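Local coordinates for protein arsenical resistance operon trans-acting repressor (Bacteroides vulgatus, PDB 3KTB) that probably binds DNA as a repressor of an arsenical resistance operon, and belongs to the ArsD family, which has a thioredoxin-like fold, at residues A[4-12]-A[75-83]; A[28-39]-A[91-101]. All blocks are in the same frame, centred on the assembly; numbering follows the deposited sequence.

Contact 1. Residues A[4-12]-A[75-83]; sequences MKKIEIFDP and ALPITLVDG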
loop_
_atom_site.group_PDB
_atom_site.type_symbol
_atom_site.label_atom_id
_atom_site.label_comp_id
_atom_site.label_asym_id
_atom_site.label_seq_id
_atom_site.Cartn_x
_atom_site.Cartn_y
_atom_site.Cartn_z
HETATM N N MSE A 4 -26.167 1.583 -23.882
HETATM C CA MSE A 4 -24.884 1.239 -24.494
HETATM C C MSE A 4 -24.032 0.405 -23.537
HETATM O O MSE A 4 -24.032 0.619 -22.318
HETATM C CB MSE A 4 -24.123 2.492 -24.960
HETATM C CG MSE A 4 -24.951 3.385 -25.883
HETATM SE SE MSE A 4 -23.875 4.875 -26.550
HETATM C CE MSE A 4 -24.176 6.113 -25.074
ATOM N N LYS A 5 -23.319 -0.557 -24.106
ATOM C CA LYS A 5 -22.542 -1.514 -23.330
ATOM C C LYS A 5 -21.057 -1.150 -23.412
ATOM O O LYS A 5 -20.611 -0.618 -24.425
ATOM C CB LYS A 5 -22.788 -2.907 -23.889
ATOM C CG LYS A 5 -24.276 -3.258 -23.905
ATOM C CD LYS A 5 -24.545 -4.522 -24.702
ATOM C CE LYS A 5 -25.925 -5.109 -24.394
ATOM N NZ LYS A 5 -26.025 -5.633 -23.003
ATOM N N LYS A 6 -20.299 -1.403 -22.349
ATOM C CA LYS A 6 -18.876 -1.113 -22.395
ATOM C C LYS A 6 -18.186 -2.202 -23.217
ATOM O O LYS A 6 -18.473 -3.388 -23.052
ATOM C CB LYS A 6 -18.264 -0.981 -20.988
ATOM C CG LYS A 6 -16.721 -0.785 -20.979
ATOM C CD LYS A 6 -16.151 -0.581 -19.556
ATOM C CE LYS A 6 -14.800 -1.296 -19.321
ATOM N NZ LYS A 6 -13.611 -0.602 -19.894
ATOM N N ILE A 7 -17.311 -1.788 -24.130
ATOM C CA ILE A 7 -16.550 -2.733 -24.933
ATOM C C ILE A 7 -15.064 -2.498 -24.711
ATOM O O ILE A 7 -14.578 -1.366 -24.823
ATOM C CB ILE A 7 -16.866 -2.610 -26.430
ATOM C CG1 ILE A 7 -18.387 -2.630 -26.663
ATOM C CG2 ILE A 7 -16.188 -3.740 -27.198
ATOM C CD1 ILE A 7 -18.811 -2.029 -27.976
ATOM N N GLU A 8 -14.362 -3.576 -24.384
ATOM C CA GLU A 8 -12.921 -3.556 -24.177
ATOM C C GLU A 8 -12.329 -4.730 -24.947
ATOM O O GLU A 8 -12.782 -5.859 -24.802
ATOM C CB GLU A 8 -12.604 -3.717 -22.693
ATOM C CG GLU A 8 -11.251 -3.186 -22.288
ATOM C CD GLU A 8 -10.985 -3.410 -20.807
ATOM O OE1 GLU A 8 -9.813 -3.279 -20.387
ATOM O OE2 GLU A 8 -11.949 -3.726 -20.067
ATOM N N ILE A 9 -11.324 -4.457 -25.769
ATOM C CA ILE A 9 -10.768 -5.462 -26.660
ATOM C C ILE A 9 -9.309 -5.755 -26.295
ATOM O O ILE A 9 -8.483 -4.837 -26.196
ATOM C CB ILE A 9 -10.837 -4.993 -28.133
ATOM C CG1 ILE A 9 -12.287 -4.971 -28.621
ATOM C CG2 ILE A 9 -9.986 -5.889 -29.019
ATOM C CD1 ILE A 9 -12.471 -4.287 -29.959
ATOM N N PHE A 10 -9.001 -7.033 -26.101
ATOM C CA PHE A 10 -7.636 -7.465 -25.789
ATOM C C PHE A 10 -6.998 -8.069 -27.023
ATOM O O PHE A 10 -7.317 -9.192 -27.409
ATOM C CB PHE A 10 -7.657 -8.442 -24.611
ATOM C CG PHE A 10 -8.119 -7.802 -23.339
ATOM C CD1 PHE A 10 -7.224 -7.540 -22.308
ATOM C CD2 PHE A 10 -9.440 -7.389 -23.202
ATOM C CE1 PHE A 10 -7.639 -6.908 -21.150
ATOM C CE2 PHE A 10 -9.866 -6.762 -22.048
ATOM C CZ PHE A 10 -8.962 -6.521 -21.017
ATOM N N ASP A 11 -6.135 -7.306 -27.682
ATOM C CA ASP A 11 -5.494 -7.811 -28.886
ATOM C C ASP A 11 -4.456 -8.882 -28.547
ATOM O O ASP A 11 -4.033 -8.998 -27.394
ATOM C CB ASP A 11 -4.820 -6.675 -29.640
ATOM C CG ASP A 11 -5.821 -5.634 -30.151
ATOM O OD1 ASP A 11 -6.723 -5.992 -30.932
ATOM O OD2 ASP A 11 -5.696 -4.457 -29.756
ATOM N N PRO A 12 -4.061 -9.682 -29.554
ATOM C CA PRO A 12 -2.815 -10.444 -29.438
ATOM C C PRO A 12 -1.639 -9.485 -29.286
ATOM O O PRO A 12 -1.828 -8.257 -29.333
ATOM C CB PRO A 12 -2.716 -11.159 -30.788
ATOM C CG PRO A 12 -4.120 -11.277 -31.257
ATOM C CD PRO A 12 -4.837 -10.063 -30.747
ATOM N N ALA A 75 -6.424 -17.746 -28.295
ATOM C CA ALA A 75 -7.789 -17.259 -28.075
ATOM C C ALA A 75 -7.911 -15.732 -28.230
ATOM O O ALA A 75 -9.021 -15.202 -28.289
ATOM C CB ALA A 75 -8.303 -17.696 -26.693
ATOM N N LEU A 76 -6.775 -15.036 -28.271
ATOM C CA LEU A 76 -6.754 -13.602 -28.527
ATOM C C LEU A 76 -7.051 -13.382 -30.009
ATOM O O LEU A 76 -6.560 -14.149 -30.850
ATOM C CB LEU A 76 -5.399 -13.016 -28.120
ATOM C CG LEU A 76 -5.070 -13.022 -26.615
ATOM C CD1 LEU A 76 -3.699 -12.424 -26.369
ATOM C CD2 LEU A 76 -6.100 -12.279 -25.791
ATOM N N PRO A 77 -7.850 -12.335 -30.340
ATOM C CA PRO A 77 -8.319 -11.280 -29.433
ATOM C C PRO A 77 -9.545 -11.662 -28.631
ATOM O O PRO A 77 -10.424 -12.347 -29.134
ATOM C CB PRO A 77 -8.718 -10.157 -30.396
ATOM C CG PRO A 77 -9.273 -10.879 -31.565
ATOM C CD PRO A 77 -8.416 -12.158 -31.693
ATOM N N ILE A 78 -9.612 -11.185 -27.396
ATOM C CA ILE A 78 -10.781 -11.364 -26.567
ATOM C C ILE A 78 -11.477 -10.020 -26.451
ATOM O O ILE A 78 -10.829 -9.009 -26.166
ATOM C CB ILE A 78 -10.380 -11.801 -25.148
ATOM C CG1 ILE A 78 -9.739 -13.193 -25.151
ATOM C CG2 ILE A 78 -11.574 -11.767 -24.220
ATOM C CD1 ILE A 78 -9.156 -13.586 -23.805
ATOM N N THR A 79 -12.791 -10.008 -26.659
ATOM C CA THR A 79 -13.589 -8.804 -26.474
ATOM C C THR A 79 -14.515 -8.951 -25.282
ATOM O O THR A 79 -15.289 -9.890 -25.214
ATOM C CB THR A 79 -14.440 -8.539 -27.685
ATOM O OG1 THR A 79 -13.580 -8.430 -28.820
ATOM C CG2 THR A 79 -15.204 -7.234 -27.516
ATOM N N LEU A 80 -14.426 -8.024 -24.337
ATOM C CA LEU A 80 -15.340 -8.028 -23.203
ATOM C C LEU A 80 -16.443 -7.028 -23.500
ATOM O O LEU A 80 -16.183 -5.943 -24.012
ATOM C CB LEU A 80 -14.632 -7.635 -21.906
ATOM C CG LEU A 80 -13.382 -8.409 -21.493
ATOM C CD1 LEU A 80 -12.831 -7.830 -20.193
ATOM C CD2 LEU A 80 -13.673 -9.900 -21.358
ATOM N N VAL A 81 -17.673 -7.427 -23.198
ATOM C CA VAL A 81 -18.822 -6.564 -23.305
ATOM C C VAL A 81 -19.424 -6.531 -21.914
ATOM O O VAL A 81 -19.805 -7.568 -21.373
ATOM C CB VAL A 81 -19.826 -7.093 -24.336
ATOM C CG1 VAL A 81 -21.100 -6.240 -24.346
ATOM C CG2 VAL A 81 -19.184 -7.095 -25.709
ATOM N N ASP A 82 -19.461 -5.328 -21.343
ATOM C CA ASP A 82 -19.789 -5.090 -19.937
ATOM C C ASP A 82 -19.058 -6.032 -18.978
ATOM O O ASP A 82 -19.626 -6.493 -17.995
ATOM C CB ASP A 82 -21.303 -5.097 -19.710
ATOM C CG ASP A 82 -21.980 -3.840 -20.254
ATOM O OD1 ASP A 82 -23.114 -3.952 -20.771
ATOM O OD2 ASP A 82 -21.385 -2.735 -20.168
ATOM N N GLY A 83 -17.795 -6.311 -19.282
ATOM C CA GLY A 83 -16.934 -7.078 -18.402
ATOM C C GLY A 83 -16.844 -8.564 -18.690
ATOM O O GLY A 83 -15.951 -9.237 -18.173
HETATM O O HOH W 1 -25.050 -1.731 -20.178
HETATM O O HOH W 2 -16.344 -4.694 -21.226
#

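Contact 2. Residues A[28-39]-A[91-101]; sequences ELMRIAVVIESL and YPTTKQMSEWT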
loop_
_atom_site.group_PDB
_atom_site.type_symbol
_atom_site.label_atom_id
_atom_site.label_comp_id
_atom_site.label_asym_id
_atom_site.label_seq_id
_atom_site.Cartn_x
_atom_site.Cartn_y
_atom_site.Cartn_z
ATOM N N GLU A 28 -9.469 -7.572 -41.415
ATOM C CA GLU A 28 -10.235 -7.510 -40.176
ATOM C C GLU A 28 -9.699 -6.384 -39.295
ATOM O O GLU A 28 -10.472 -5.577 -38.766
ATOM C CB GLU A 28 -10.192 -8.850 -39.430
ATOM C CG GLU A 28 -11.147 -9.908 -40.010
ATOM C CD GLU A 28 -12.589 -9.430 -39.990
ATOM O OE1 GLU A 28 -13.053 -8.826 -40.995
ATOM O OE2 GLU A 28 -13.247 -9.641 -38.950
ATOM N N LEU A 29 -8.375 -6.316 -39.156
ATOM C CA LEU A 29 -7.782 -5.276 -38.317
ATOM C C LEU A 29 -8.178 -3.898 -38.803
ATOM O O LEU A 29 -8.420 -2.979 -37.995
ATOM C CB LEU A 29 -6.269 -5.428 -38.219
ATOM C CG LEU A 29 -5.781 -6.625 -37.399
ATOM C CD1 LEU A 29 -4.285 -6.930 -37.646
ATOM C CD2 LEU A 29 -6.057 -6.409 -35.925
HETATM N N MSE A 30 -8.265 -3.735 -40.118
HETATM C CA MSE A 30 -8.666 -2.433 -40.645
HETATM C C MSE A 30 -10.159 -2.217 -40.387
HETATM O O MSE A 30 -10.587 -1.114 -40.019
HETATM C CB MSE A 30 -8.330 -2.314 -42.133
HETATM C CG MSE A 30 -8.646 -0.964 -42.771
HETATM SE SE MSE A 30 -7.687 0.621 -42.082
HETATM C CE MSE A 30 -6.696 1.117 -43.686
ATOM N N ARG A 31 -10.958 -3.274 -40.539
ATOM C CA ARG A 31 -12.387 -3.135 -40.282
ATOM C C ARG A 31 -12.632 -2.616 -38.852
ATOM O O ARG A 31 -13.306 -1.589 -38.633
ATOM C CB ARG A 31 -13.098 -4.457 -40.484
ATOM C CG ARG A 31 -14.615 -4.335 -40.357
ATOM C CD ARG A 31 -15.309 -5.672 -40.598
ATOM N NE ARG A 31 -14.853 -6.694 -39.655
ATOM C CZ ARG A 31 -15.204 -6.726 -38.370
ATOM N NH1 ARG A 31 -14.748 -7.684 -37.575
ATOM N NH2 ARG A 31 -16.010 -5.794 -37.875
ATOM N N ILE A 32 -12.065 -3.317 -37.877
ATOM C CA ILE A 32 -12.277 -2.960 -36.480
ATOM C C ILE A 32 -11.657 -1.602 -36.102
ATOM O O ILE A 32 -12.253 -0.843 -35.327
ATOM C CB ILE A 32 -11.852 -4.107 -35.508
ATOM C CG1 ILE A 32 -12.500 -3.914 -34.150
ATOM C CG2 ILE A 32 -10.347 -4.206 -35.367
ATOM C CD1 ILE A 32 -13.977 -4.243 -34.149
ATOM N N ALA A 33 -10.491 -1.272 -36.658
ATOM C CA ALA A 33 -9.918 0.053 -36.404
ATOM C C ALA A 33 -10.824 1.167 -36.928
ATOM O O ALA A 33 -10.964 2.225 -36.308
ATOM C CB ALA A 33 -8.524 0.172 -37.000
ATOM N N VAL A 34 -11.446 0.943 -38.078
ATOM C CA VAL A 34 -12.333 1.959 -38.637
ATOM C C VAL A 34 -13.564 2.120 -37.745
ATOM O O VAL A 34 -14.010 3.241 -37.477
ATOM C CB VAL A 34 -12.812 1.579 -40.052
ATOM C CG1 VAL A 34 -14.065 2.404 -40.431
ATOM C CG2 VAL A 34 -11.694 1.793 -41.045
ATOM N N VAL A 35 -14.111 0.991 -37.290
ATOM C CA VAL A 35 -15.251 1.017 -36.388
ATOM C C VAL A 35 -14.887 1.792 -35.116
ATOM O O VAL A 35 -15.608 2.692 -34.704
ATOM C CB VAL A 35 -15.722 -0.403 -36.051
ATOM C CG1 VAL A 35 -16.531 -0.415 -34.750
ATOM C CG2 VAL A 35 -16.540 -1.006 -37.232
ATOM N N ILE A 36 -13.743 1.464 -34.525
ATOM C CA ILE A 36 -13.322 2.091 -33.272
ATOM C C ILE A 36 -13.185 3.605 -33.398
ATOM O O ILE A 36 -13.574 4.360 -32.508
ATOM C CB ILE A 36 -12.027 1.462 -32.722
ATOM C CG1 ILE A 36 -12.353 0.078 -32.154
ATOM C CG2 ILE A 36 -11.438 2.332 -31.594
ATOM C CD1 ILE A 36 -11.143 -0.730 -31.750
ATOM N N GLU A 37 -12.672 4.044 -34.535
ATOM C CA GLU A 37 -12.495 5.459 -34.782
ATOM C C GLU A 37 -13.861 6.139 -35.007
ATOM O O GLU A 37 -14.094 7.263 -34.541
ATOM C CB GLU A 37 -11.540 5.645 -35.968
ATOM C CG GLU A 37 -11.457 7.025 -36.524
ATOM C CD GLU A 37 -10.926 8.042 -35.520
ATOM O OE1 GLU A 37 -10.252 7.626 -34.549
ATOM O OE2 GLU A 37 -11.191 9.259 -35.715
ATOM N N SER A 38 -14.777 5.471 -35.699
ATOM C CA SER A 38 -16.110 6.073 -35.884
ATOM C C SER A 38 -16.796 6.262 -34.533
ATOM O O SER A 38 -17.484 7.264 -34.315
ATOM C CB SER A 38 -17.028 5.221 -36.771
ATOM O OG SER A 38 -16.502 5.078 -38.067
ATOM N N LEU A 39 -16.637 5.282 -33.645
ATOM C CA LEU A 39 -17.214 5.406 -32.308
ATOM C C LEU A 39 -16.567 6.557 -31.533
ATOM O O LEU A 39 -17.275 7.334 -30.888
ATOM C CB LEU A 39 -17.115 4.098 -31.524
ATOM C CG LEU A 39 -17.938 3.009 -32.211
ATOM C CD1 LEU A 39 -17.552 1.618 -31.738
ATOM C CD2 LEU A 39 -19.417 3.295 -32.001
ATOM N N TYR A 91 -12.248 -10.777 -34.230
ATOM C CA TYR A 91 -12.780 -9.476 -33.817
ATOM C C TYR A 91 -14.277 -9.440 -34.019
ATOM O O TYR A 91 -14.769 -9.974 -35.010
ATOM C CB TYR A 91 -12.117 -8.329 -34.592
ATOM C CG TYR A 91 -10.679 -8.161 -34.184
ATOM C CD1 TYR A 91 -10.363 -7.527 -32.990
ATOM C CD2 TYR A 91 -9.643 -8.671 -34.958
ATOM C CE1 TYR A 91 -9.059 -7.377 -32.583
ATOM C CE2 TYR A 91 -8.326 -8.539 -34.545
ATOM C CZ TYR A 91 -8.048 -7.885 -33.350
ATOM O OH TYR A 91 -6.765 -7.722 -32.897
ATOM N N PRO A 92 -15.001 -8.795 -33.087
ATOM C CA PRO A 92 -16.451 -8.646 -33.188
ATOM C C PRO A 92 -16.852 -8.127 -34.555
ATOM O O PRO A 92 -16.210 -7.239 -35.097
ATOM C CB PRO A 92 -16.765 -7.579 -32.132
ATOM C CG PRO A 92 -15.702 -7.740 -31.129
ATOM C CD PRO A 92 -14.463 -8.068 -31.923
ATOM N N THR A 93 -17.922 -8.681 -35.103
ATOM C CA THR A 93 -18.484 -8.167 -36.336
ATOM C C THR A 93 -19.011 -6.754 -36.151
ATOM O O THR A 93 -19.334 -6.321 -35.035
ATOM C CB THR A 93 -19.671 -9.033 -36.799
ATOM O OG1 THR A 93 -20.731 -8.945 -35.834
ATOM C CG2 THR A 93 -19.234 -10.476 -36.951
ATOM N N THR A 94 -19.126 -6.044 -37.268
ATOM C CA THR A 94 -19.707 -4.720 -37.252
ATOM C C THR A 94 -21.166 -4.750 -36.770
ATOM O O THR A 94 -21.617 -3.829 -36.076
ATOM C CB THR A 94 -19.537 -4.009 -38.616
ATOM O OG1 THR A 94 -18.148 -4.030 -38.984
ATOM C CG2 THR A 94 -20.000 -2.533 -38.530
ATOM N N LYS A 95 -21.895 -5.811 -37.113
ATOM C CA LYS A 95 -23.262 -5.983 -36.628
ATOM C C LYS A 95 -23.318 -5.934 -35.094
ATOM O O LYS A 95 -24.097 -5.164 -34.520
ATOM C CB LYS A 95 -23.873 -7.298 -37.140
ATOM C CG LYS A 95 -25.306 -7.540 -36.656
ATOM C CD LYS A 95 -25.967 -8.732 -37.358
ATOM C CE LYS A 95 -27.414 -8.936 -36.883
ATOM N NZ LYS A 95 -28.153 -9.969 -37.684
ATOM N N GLN A 96 -22.484 -6.743 -34.439
ATOM C CA GLN A 96 -22.384 -6.730 -32.974
ATOM C C GLN A 96 -21.988 -5.363 -32.388
ATOM O O GLN A 96 -22.654 -4.865 -31.467
ATOM C CB GLN A 96 -21.390 -7.785 -32.492
ATOM C CG GLN A 96 -21.731 -9.186 -32.903
ATOM C CD GLN A 96 -20.664 -10.174 -32.481
ATOM O OE1 GLN A 96 -19.518 -10.099 -32.929
ATOM N NE2 GLN A 96 -21.033 -11.108 -31.612
HETATM N N MSE A 97 -20.903 -4.770 -32.899
HETATM C CA MSE A 97 -20.466 -3.467 -32.391
HETATM C C MSE A 97 -21.636 -2.505 -32.495
HETATM O O MSE A 97 -21.931 -1.737 -31.572
HETATM C CB MSE A 97 -19.264 -2.928 -33.175
HETATM C CG MSE A 97 -18.027 -3.825 -33.121
HETATM SE SE MSE A 97 -17.290 -3.870 -31.304
HETATM C CE MSE A 97 -16.568 -2.025 -31.281
ATOM N N SER A 98 -22.320 -2.574 -33.631
ATOM C CA SER A 98 -23.453 -1.713 -33.911
ATOM C C SER A 98 -24.575 -1.975 -32.896
ATOM O O SER A 98 -25.258 -1.040 -32.441
ATOM C CB SER A 98 -23.928 -1.969 -35.344
ATOM O OG SER A 98 -24.758 -0.916 -35.809
ATOM N N GLU A 99 -24.751 -3.245 -32.528
ATOM C CA GLU A 99 -25.798 -3.615 -31.586
ATOM C C GLU A 99 -25.427 -3.213 -30.163
ATOM O O GLU A 99 -26.259 -2.687 -29.428
ATOM C CB GLU A 99 -26.141 -5.112 -31.679
ATOM C CG GLU A 99 -27.180 -5.449 -32.763
ATOM C CD GLU A 99 -27.112 -6.908 -33.261
ATOM O OE1 GLU A 99 -27.938 -7.284 -34.127
ATOM O OE2 GLU A 99 -26.234 -7.678 -32.801
ATOM N N TRP A 100 -24.173 -3.436 -29.783
ATOM C CA TRP A 100 -23.740 -3.152 -28.413
ATOM C C TRP A 100 -23.681 -1.664 -28.120
ATOM O O TRP A 100 -23.636 -1.233 -26.961
ATOM C CB TRP A 100 -22.356 -3.719 -28.171
ATOM C CG TRP A 100 -22.326 -5.172 -28.191
ATOM C CD1 TRP A 100 -23.352 -6.023 -27.870
ATOM C CD2 TRP A 100 -21.204 -5.987 -28.529
ATOM N NE1 TRP A 100 -22.929 -7.323 -27.992
ATOM C CE2 TRP A 100 -21.616 -7.334 -28.396
ATOM C CE3 TRP A 100 -19.892 -5.713 -28.930
ATOM C CZ2 TRP A 100 -20.758 -8.407 -28.654
ATOM C CZ3 TRP A 100 -19.043 -6.771 -29.187
ATOM C CH2 TRP A 100 -19.485 -8.111 -29.046
ATOM N N THR A 101 -23.708 -0.889 -29.189
ATOM C CA THR A 101 -23.302 0.495 -29.148
ATOM C C THR A 101 -24.491 1.412 -29.498
ATOM O O THR A 101 -24.543 2.578 -29.119
ATOM C CB THR A 101 -22.124 0.626 -30.130
ATOM O OG1 THR A 101 -20.931 1.022 -29.436
ATOM C CG2 THR A 101 -22.439 1.527 -31.247
HETATM O O HOH W 3 -11.696 -11.195 -36.733
HETATM O O HOH W 4 -14.985 -10.642 -37.625
#

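Contact 1. Residues A[4-12]-A[75-83]
Phe10 and Leu80 meet on one face of an antiparallel strand pair, where Phe10 CE2 comes within 3.7 Å of Leu80 CD1, the two side chains crossing at a slant. Phe10 CG stands anti to the carbonyl carbon and beside the backbone N (chi1 -65°), and the ring keeps Ile78 O at its edge, in plane. That carbonyl also takes the Phe10 N-H, in a nearly straight bond of 2.7 Å between Phe10 N and Ile78 O. Glu8 and Leu80 form the next hydrogen-bonded pair, linked in both directions. On the other face Ile7, Ile9 and Thr79 lie side by side and point the same way, with Ile7 CG2 3.6 Å from Thr79 CG2. Beyond the strand, a cis peptide joins Leu76 to Pro77, and both pack on Pro12: Leu76 CB lies 3.8 Å from Pro12 CG, and Pro77 CB meets Pro12 CD.

The opposite end is looser and wetter. Asp82 reaches back so that Asp82 OD2 accepts from Lys6 N at 2.8 Å, met from well above the carboxylate plane, and Asp82 N returns a bond to Lys6 O. Asp82 OD1 accepts from a water and lies 4.0 Å from Lys5 NZ, an opposite charge beyond salt-bridge range. Lys6 NZ forms a salt bridge with Glu8 OE2 (3.5 Å), while Glu8 OE1 is hydrogen-bonded to His49 NE2.

These are the two central strands of the mixed sheet of a thioredoxin-like fold, flanked by strands 47-50 and 84-87. Helix 62-69 covers the face of Phe10 and Ile78 through Val64 and Phe67, and helix 94-101 covers the face of Ile7 and Val81 through Met97 and Trp100.

Contact 2. Residues A[28-39]-A[91-101]
The Tyr91 ring takes Ile32 CG2 over one face, 4.3 Å from the ring centroid and 18° off the normal, a CH-pi contact, while Leu29 CD2 comes in obliquely at CE2 and OH; Tyr91 OH itself is hydrogen-bonded to Asp11 OD1 of strand 7-11. The guanidinium of Arg31 is used at its edges: Glu28 on one side and the Pro92 carbonyl on another, both near its plane. This is helix-to-helix packing on one side of the thioredoxin-like sandwich, where helix 28-39 and helix 94-101 run nearly parallel, their axes 11.1 Å apart at closest approach and crossing at -19°.

Arg31 does the polar work. Its chain leaves with CG anti to the backbone N and bends at chi3, turning the guanidinium toward the loop ahead of the second helix. Side-on, NE and NH1 each take one carboxylate oxygen of Glu28, a two-bond salt bridge that fixes the rotation of the group. End-on, NH1 and NH2 both donate to Pro92 O, and Arg31 NH2 also donates to Thr94 OG1 at 3.0 Å. A water links Glu28 OE2 to Tyr91 N. Thr93, the N-cap of helix 94-101, forms a capping box with Gln96.

Farther along, the contact turns apolar. The doubly bent selenomethionine Met97 puts CE 3.8 Å from both Val35 CG1 and Leu39 CD1, and its CG touches Ile32 CD1. Outside the pair, Arg48 of strand 47-50 lies against Leu29, Ile32 and Tyr91, and Val34 of helix 28-39 meets Val34 of a neighbouring subunit. Arg31 NH2 meets Pro92 O in the carbonyl plane, on a lone pair, whereas Arg31 NH1, 2.9 Å from Pro92 O, stands 50° above that plane.

How the contacts relate
Contact 1 is the middle of the sheet, contact 2 a helix layer laid on one of its faces, with centres about 11 Å apart. Contact 1 is the more buried and is held by a regular ladder of backbone bonds with mostly apolar side chains on both faces; contact 2 has no backbone pairing and relies on one arginine network and a run of apolar side chains. They share no segment but meet directly: Asp11 OD1 lies 2.6 Å from Tyr91 OH, probably a hydrogen bond, and Lys5 N 3.0 Å from Trp100 O. Along the chain their segments alternate. Lys5, Lys6 and Asp82 gather at the exposed end of contact 1.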